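Local coordinates for disulfide bond forming protein (DsbF) (Mycobacterium tuberculosis, PDB 3IOS) that probably oxidises reduced, unfolded secreted proteins to form their disulfide bonds, acting as an extracellular oxidoreductase of the thioredoxin family, at residues V74-M85 against F97-W108. Residues are numbered along the deposited sequence; the frame is centred on the assembly and turned at random.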
ATOM      1  N   VAL A  74       0.431  -2.066  -3.378  1.00 11.26           N
ATOM      2  CA  VAL A  74       0.373  -2.956  -2.232  1.00 12.81           C
ATOM      3  C   VAL A  74      -0.336  -2.257  -1.088  1.00 12.95           C
ATOM      4  O   VAL A  74       0.132  -1.228  -0.591  1.00 14.21           O
ATOM      5  CB  VAL A  74       1.786  -3.358  -1.746  1.00 13.51           C
ATOM      6  CG1 VAL A  74       1.679  -4.336  -0.572  1.00 15.22           C
ATOM      7  CG2 VAL A  74       2.574  -3.979  -2.878  1.00 14.24           C
ATOM      8  N   GLY A  75      -1.478  -2.804  -0.686  1.00 12.84           N
ATOM      9  CA  GLY A  75      -2.204  -2.232   0.431  1.00 12.98           C
ATOM     10  C   GLY A  75      -1.572  -2.805   1.683  1.00 11.91           C
ATOM     11  O   GLY A  75      -1.169  -3.968   1.683  1.00 12.85           O
ATOM     12  N   VAL A  76      -1.444  -1.995   2.726  1.00 10.57           N
ATOM     13  CA  VAL A  76      -0.851  -2.453   3.981  1.00 12.95           C
ATOM     14  C   VAL A  76      -1.835  -2.117   5.093  1.00 12.57           C
ATOM     15  O   VAL A  76      -1.831  -1.012   5.623  1.00 11.57           O
ATOM     16  CB  VAL A  76       0.502  -1.751   4.256  1.00 13.92           C
ATOM     17  CG1 VAL A  76       1.183  -2.398   5.462  1.00 15.29           C
ATOM     18  CG2 VAL A  76       1.401  -1.840   3.016  1.00 14.18           C
ATOM     19  N   ALA A  77      -2.685  -3.081   5.434  1.00 14.25           N
ATOM     20  CA  ALA A  77      -3.701  -2.886   6.460  1.00 14.57           C
ATOM     21  C   ALA A  77      -3.142  -3.067   7.857  1.00 15.81           C
ATOM     22  O   ALA A  77      -2.413  -4.018   8.128  1.00 17.54           O
ATOM     23  CB  ALA A  77      -4.851  -3.849   6.237  1.00 14.61           C
ATOM     24  N   GLY A  78      -3.496  -2.147   8.745  1.00 15.12           N
ATOM     25  CA  GLY A  78      -3.028  -2.234  10.111  1.00 17.56           C
ATOM     26  C   GLY A  78      -4.049  -1.733  11.112  1.00 18.27           C
ATOM     27  O   GLY A  78      -5.143  -1.297  10.746  1.00 16.52           O
ATOM     28  N   LEU A  79      -3.685  -1.831  12.388  1.00 18.52           N
ATOM     29  CA  LEU A  79      -4.511  -1.363  13.495  1.00 18.58           C
ATOM     30  C   LEU A  79      -5.864  -2.050  13.637  1.00 18.38           C
ATOM     31  O   LEU A  79      -6.851  -1.421  14.019  1.00 17.64           O
ATOM     32  CB  LEU A  79      -4.706   0.154  13.387  1.00 17.92           C
ATOM     33  CG  LEU A  79      -3.411   0.967  13.304  1.00 20.57           C
ATOM     34  CD1 LEU A  79      -3.733   2.453  13.359  1.00 20.28           C
ATOM     35  CD2 LEU A  79      -2.485   0.583  14.452  1.00 21.11           C
ATOM     36  N   ASP A  80      -5.906  -3.337  13.329  1.00 18.25           N
ATOM     37  CA  ASP A  80      -7.136  -4.107  13.444  1.00 19.14           C
ATOM     38  C   ASP A  80      -6.810  -5.561  13.152  1.00 21.19           C
ATOM     39  O   ASP A  80      -5.645  -5.902  12.941  1.00 21.50           O
ATOM     40  CB  ASP A  80      -8.186  -3.574  12.466  1.00 20.25           C
ATOM     41  CG  ASP A  80      -9.605  -3.771  12.970  1.00 21.59           C
ATOM     42  OD1 ASP A  80     -10.509  -3.047  12.504  1.00 22.26           O
ATOM     43  OD2 ASP A  80      -9.815  -4.655  13.828  1.00 22.82           O
ATOM     44  N   GLN A  81      -7.826  -6.416  13.151  1.00 23.89           N
ATOM     45  CA  GLN A  81      -7.621  -7.831  12.879  1.00 25.16           C
ATOM     46  C   GLN A  81      -8.124  -8.192  11.485  1.00 23.33           C
ATOM     47  O   GLN A  81      -8.812  -7.404  10.835  1.00 22.50           O
ATOM     48  CB  GLN A  81      -8.327  -8.677  13.943  1.00 28.04           C
ATOM     49  CG  GLN A  81      -7.855  -8.367  15.360  1.00 29.77           C
ATOM     50  CD  GLN A  81      -6.393  -8.722  15.591  1.00 32.25           C
ATOM     51  OE1 GLN A  81      -5.739  -8.162  16.472  1.00 33.72           O
ATOM     52  NE2 GLN A  81      -5.880  -9.668  14.810  1.00 32.02           N
ATOM     53  N   VAL A  82      -7.772  -9.390  11.034  1.00 21.15           N
ATOM     54  CA  VAL A  82      -8.142  -9.870   9.709  1.00 21.48           C
ATOM     55  C   VAL A  82      -9.609  -9.717   9.299  1.00 21.51           C
ATOM     56  O   VAL A  82      -9.899  -9.223   8.210  1.00 21.82           O
ATOM     57  CB  VAL A  82      -7.716 -11.351   9.532  1.00 20.38           C
ATOM     58  CG1 VAL A  82      -8.240 -11.898   8.210  1.00 21.52           C
ATOM     59  CG2 VAL A  82      -6.198 -11.454   9.572  1.00 22.51           C
ATOM     60  N   PRO A  83     -10.554 -10.141  10.154  1.00 21.34           N
ATOM     61  CA  PRO A  83     -11.971 -10.014   9.795  1.00 21.71           C
ATOM     62  C   PRO A  83     -12.363  -8.609   9.345  1.00 20.16           C
ATOM     63  O   PRO A  83     -13.078  -8.443   8.361  1.00 20.51           O
ATOM     64  CB  PRO A  83     -12.688 -10.432  11.077  1.00 23.09           C
ATOM     65  CG  PRO A  83     -11.755 -11.454  11.652  1.00 21.94           C
ATOM     66  CD  PRO A  83     -10.403 -10.798  11.466  1.00 22.77           C
ATOM     67  N   ALA A  84     -11.896  -7.603  10.077  1.00 20.55           N
ATOM     68  CA  ALA A  84     -12.210  -6.214   9.744  1.00 18.78           C
ATOM     69  C   ALA A  84     -11.563  -5.844   8.414  1.00 18.08           C
ATOM     70  O   ALA A  84     -12.136  -5.105   7.616  1.00 16.86           O
ATOM     71  CB  ALA A  84     -11.719  -5.289  10.848  1.00 21.36           C
ATOM     72  N   MET A  85     -10.366  -6.364   8.180  1.00 18.85           N
ATOM     73  CA  MET A  85      -9.662  -6.095   6.933  1.00 17.37           C
ATOM     74  C   MET A  85     -10.421  -6.702   5.756  1.00 17.65           C
ATOM     75  O   MET A  85     -10.562  -6.074   4.712  1.00 15.02           O
ATOM     76  CB  MET A  85      -8.249  -6.661   7.010  1.00 16.72           C
ATOM     77  CG  MET A  85      -7.446  -6.065   8.142  1.00 16.60           C
ATOM     78  SD  MET A  85      -5.832  -6.821   8.337  1.00 18.49           S
ATOM     79  CE  MET A  85      -5.135  -5.776   9.516  1.00 16.76           C
ATOM     80  N   PHE A  97      -5.443  -5.709  -6.200  1.00 22.23           N
ATOM     81  CA  PHE A  97      -4.018  -5.640  -5.906  1.00 20.17           C
ATOM     82  C   PHE A  97      -3.711  -6.230  -4.535  1.00 18.11           C
ATOM     83  O   PHE A  97      -4.602  -6.388  -3.697  1.00 18.69           O
ATOM     84  CB  PHE A  97      -3.489  -4.198  -6.044  1.00 19.45           C
ATOM     85  CG  PHE A  97      -4.144  -3.195  -5.133  1.00 18.01           C
ATOM     86  CD1 PHE A  97      -3.617  -2.932  -3.869  1.00 16.42           C
ATOM     87  CD2 PHE A  97      -5.258  -2.477  -5.555  1.00 17.19           C
ATOM     88  CE1 PHE A  97      -4.187  -1.968  -3.048  1.00 18.22           C
ATOM     89  CE2 PHE A  97      -5.836  -1.509  -4.738  1.00 19.61           C
ATOM     90  CZ  PHE A  97      -5.300  -1.252  -3.481  1.00 19.29           C
ATOM     91  N   THR A  98      -2.449  -6.581  -4.327  1.00 17.84           N
ATOM     92  CA  THR A  98      -2.006  -7.189  -3.080  1.00 17.18           C
ATOM     93  C   THR A  98      -2.383  -6.420  -1.822  1.00 17.42           C
ATOM     94  O   THR A  98      -2.194  -5.207  -1.747  1.00 17.30           O
ATOM     95  CB  THR A  98      -0.473  -7.375  -3.074  1.00 18.98           C
ATOM     96  OG1 THR A  98      -0.076  -8.135  -4.222  1.00 22.73           O
ATOM     97  CG2 THR A  98      -0.027  -8.103  -1.812  1.00 20.67           C
ATOM     98  N   GLN A  99      -2.912  -7.138  -0.832  1.00 14.78           N
ATOM     99  CA  GLN A  99      -3.277  -6.538   0.449  1.00 14.30           C
ATOM    100  C   GLN A  99      -2.526  -7.277   1.562  1.00 15.47           C
ATOM    101  O   GLN A  99      -2.650  -8.494   1.694  1.00 18.48           O
ATOM    102  CB  GLN A  99      -4.785  -6.659   0.699  1.00 15.10           C
ATOM    103  CG  GLN A  99      -5.667  -5.917  -0.289  1.00 16.01           C
ATOM    104  CD  GLN A  99      -5.479  -4.421  -0.235  1.00 14.64           C
ATOM    105  OE1 GLN A  99      -4.946  -3.880   0.741  1.00 14.49           O
ATOM    106  NE2 GLN A  99      -5.924  -3.735  -1.281  1.00 18.07           N
ATOM    107  N   LEU A 100      -1.743  -6.549   2.353  1.00 14.24           N
ATOM    108  CA  LEU A 100      -0.997  -7.160   3.453  1.00 16.06           C
ATOM    109  C   LEU A 100      -1.719  -6.968   4.778  1.00 17.15           C
ATOM    110  O   LEU A 100      -2.194  -5.874   5.088  1.00 16.61           O
ATOM    111  CB  LEU A 100       0.400  -6.546   3.574  1.00 16.65           C
ATOM    112  CG  LEU A 100       1.245  -6.526   2.303  1.00 15.48           C
ATOM    113  CD1 LEU A 100       2.618  -5.971   2.624  1.00 15.49           C
ATOM    114  CD2 LEU A 100       1.346  -7.923   1.730  1.00 17.06           C
ATOM    115  N   ALA A 101      -1.795  -8.038   5.564  1.00 17.17           N
ATOM    116  CA  ALA A 101      -2.440  -7.970   6.874  1.00 18.72           C
ATOM    117  C   ALA A 101      -1.339  -7.735   7.905  1.00 19.19           C
ATOM    118  O   ALA A 101      -0.786  -8.686   8.461  1.00 22.16           O
ATOM    119  CB  ALA A 101      -3.174  -9.273   7.163  1.00 19.76           C
ATOM    120  N   ASP A 102      -1.028  -6.466   8.154  1.00 17.61           N
ATOM    121  CA  ASP A 102       0.037  -6.080   9.079  1.00 18.14           C
ATOM    122  C   ASP A 102      -0.436  -5.990  10.529  1.00 18.10           C
ATOM    123  O   ASP A 102      -0.323  -4.944  11.169  1.00 19.62           O
ATOM    124  CB  ASP A 102       0.637  -4.738   8.621  1.00 19.50           C
ATOM    125  CG  ASP A 102       1.901  -4.368   9.376  1.00 19.71           C
ATOM    126  OD1 ASP A 102       2.729  -5.271   9.625  1.00 23.13           O
ATOM    127  OD2 ASP A 102       2.074  -3.175   9.704  1.00 19.56           O
ATOM    128  N   THR A 103      -0.949  -7.104  11.044  1.00 21.42           N
ATOM    129  CA  THR A 103      -1.453  -7.149  12.409  1.00 22.33           C
ATOM    130  C   THR A 103      -0.382  -6.926  13.471  1.00 23.35           C
ATOM    131  O   THR A 103      -0.679  -6.405  14.548  1.00 25.08           O
ATOM    132  CB  THR A 103      -2.183  -8.481  12.695  1.00 23.68           C
ATOM    133  OG1 THR A 103      -1.319  -9.584  12.396  1.00 23.84           O
ATOM    134  CG2 THR A 103      -3.442  -8.583  11.851  1.00 24.40           C
ATOM    135  N   ASP A 104       0.860  -7.312  13.189  1.00 23.55           N
ATOM    136  CA  ASP A 104       1.918  -7.099  14.171  1.00 25.20           C
ATOM    137  C   ASP A 104       2.534  -5.716  13.998  1.00 24.20           C
ATOM    138  O   ASP A 104       3.423  -5.318  14.746  1.00 25.78           O
ATOM    139  CB  ASP A 104       2.994  -8.200  14.089  1.00 27.77           C
ATOM    140  CG  ASP A 104       3.794  -8.168  12.799  1.00 30.45           C
ATOM    141  OD1 ASP A 104       4.663  -9.052  12.637  1.00 31.43           O
ATOM    142  OD2 ASP A 104       3.572  -7.277  11.955  1.00 30.77           O
ATOM    143  N   GLY A 105       2.037  -4.987  13.001  1.00 22.75           N
ATOM    144  CA  GLY A 105       2.506  -3.639  12.740  1.00 19.56           C
ATOM    145  C   GLY A 105       3.944  -3.477  12.282  1.00 18.25           C
ATOM    146  O   GLY A 105       4.460  -2.362  12.272  1.00 20.68           O
ATOM    147  N   SER A 106       4.586  -4.572  11.891  1.00 19.47           N
ATOM    148  CA  SER A 106       5.974  -4.501  11.454  1.00 21.11           C
ATOM    149  C   SER A 106       6.170  -3.764  10.128  1.00 20.45           C
ATOM    150  O   SER A 106       7.174  -3.070   9.947  1.00 21.74           O
ATOM    151  CB  SER A 106       6.586  -5.907  11.375  1.00 20.60           C
ATOM    152  OG  SER A 106       5.880  -6.759  10.495  1.00 23.72           O
ATOM    153  N   VAL A 107       5.226  -3.896   9.202  1.00 18.41           N
ATOM    154  CA  VAL A 107       5.380  -3.210   7.924  1.00 16.32           C
ATOM    155  C   VAL A 107       5.209  -1.704   8.105  1.00 16.52           C
ATOM    156  O   VAL A 107       5.979  -0.921   7.555  1.00 15.80           O
ATOM    157  CB  VAL A 107       4.383  -3.742   6.862  1.00 15.95           C
ATOM    158  CG1 VAL A 107       4.607  -3.022   5.534  1.00 18.68           C
ATOM    159  CG2 VAL A 107       4.576  -5.245   6.679  1.00 16.65           C
ATOM    160  N   TRP A 108       4.205  -1.287   8.875  1.00 15.02           N
ATOM    161  CA  TRP A 108       4.016   0.135   9.121  1.00 15.87           C
ATOM    162  C   TRP A 108       5.264   0.700   9.790  1.00 17.59           C
ATOM    163  O   TRP A 108       5.745   1.776   9.432  1.00 17.24           O
ATOM    164  CB  TRP A 108       2.820   0.375  10.040  1.00 16.42           C
ATOM    165  CG  TRP A 108       1.496   0.352   9.353  1.00 16.92           C
ATOM    166  CD1 TRP A 108       1.106  -0.479   8.345  1.00 16.59           C
ATOM    167  CD2 TRP A 108       0.357   1.151   9.679  1.00 16.26           C
ATOM    168  NE1 TRP A 108      -0.214  -0.253   8.024  1.00 15.64           N
ATOM    169  CE2 TRP A 108      -0.698   0.741   8.833  1.00 15.53           C
ATOM    170  CE3 TRP A 108       0.121   2.168  10.614  1.00 17.21           C
ATOM    171  CZ2 TRP A 108      -1.971   1.318   8.890  1.00 15.82           C
ATOM    172  CZ3 TRP A 108      -1.147   2.743  10.671  1.00 17.64           C
ATOM    173  CH2 TRP A 108      -2.176   2.311   9.815  1.00 16.66           C
TER
HETATM  174  O   HOH W   1      -1.184  -2.871  12.982  1.00 21.18           O
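Val-76 and Trp-108 meet at the tight end of this contact. CG1 of Val-76, swung opposite its own backbone N (chi1 -172°), lies 3.5 Å from both Trp-108 CD1 and Val-107 CG1, the methyl pair being tighter than usual van der Waals contact. Beta-branched valine suits a strand and offers two methyls: the other, CG2, turns to Leu-100. The indole N-H of Trp-108 bonds to Val-76 O (NE1 to O 3.0 Å); the acceptor lies near the indole plane, whereas NE1 sits above the carbonyl plane, 55° out of it. Gly-78 CA, from a residue small enough for close approach, sits over one indole face, offset toward the rim, 3.9 Å from Trp-108 CZ2. Asp-102 holds the start of helix 106-110, its OD1 and OD2 accepting from the backbone N of Val-107 and Trp-108.

Strands 74-77 and 98-101 run parallel in the central thioredoxin-fold sheet, 98-101 at its edge and 74-77 in the inner neighbour, joined through helix 82-91 as a beta-alpha-beta crossover. Gly-75 N gives a straight bond to Thr-98 O (2.7 Å), and Gly-75 O receives Leu-100 N. Having no side chain, Gly-75 lets Gln-99 OE1 come to 3.2 Å from its CA; that amide is held by Trp-47 and Val-94. From helix 82-91, the flexible, extended chain of buried Met-85 brings SD to 3.8 Å from Ala-101 CB.

Packing thins toward the exposed turns, where Thr-103 CG2 lies 3.6 Å from Asp-80 O and near Gln-81 NE2. A water bridges Leu-79 N and Asp-102 O beyond the last strand bond.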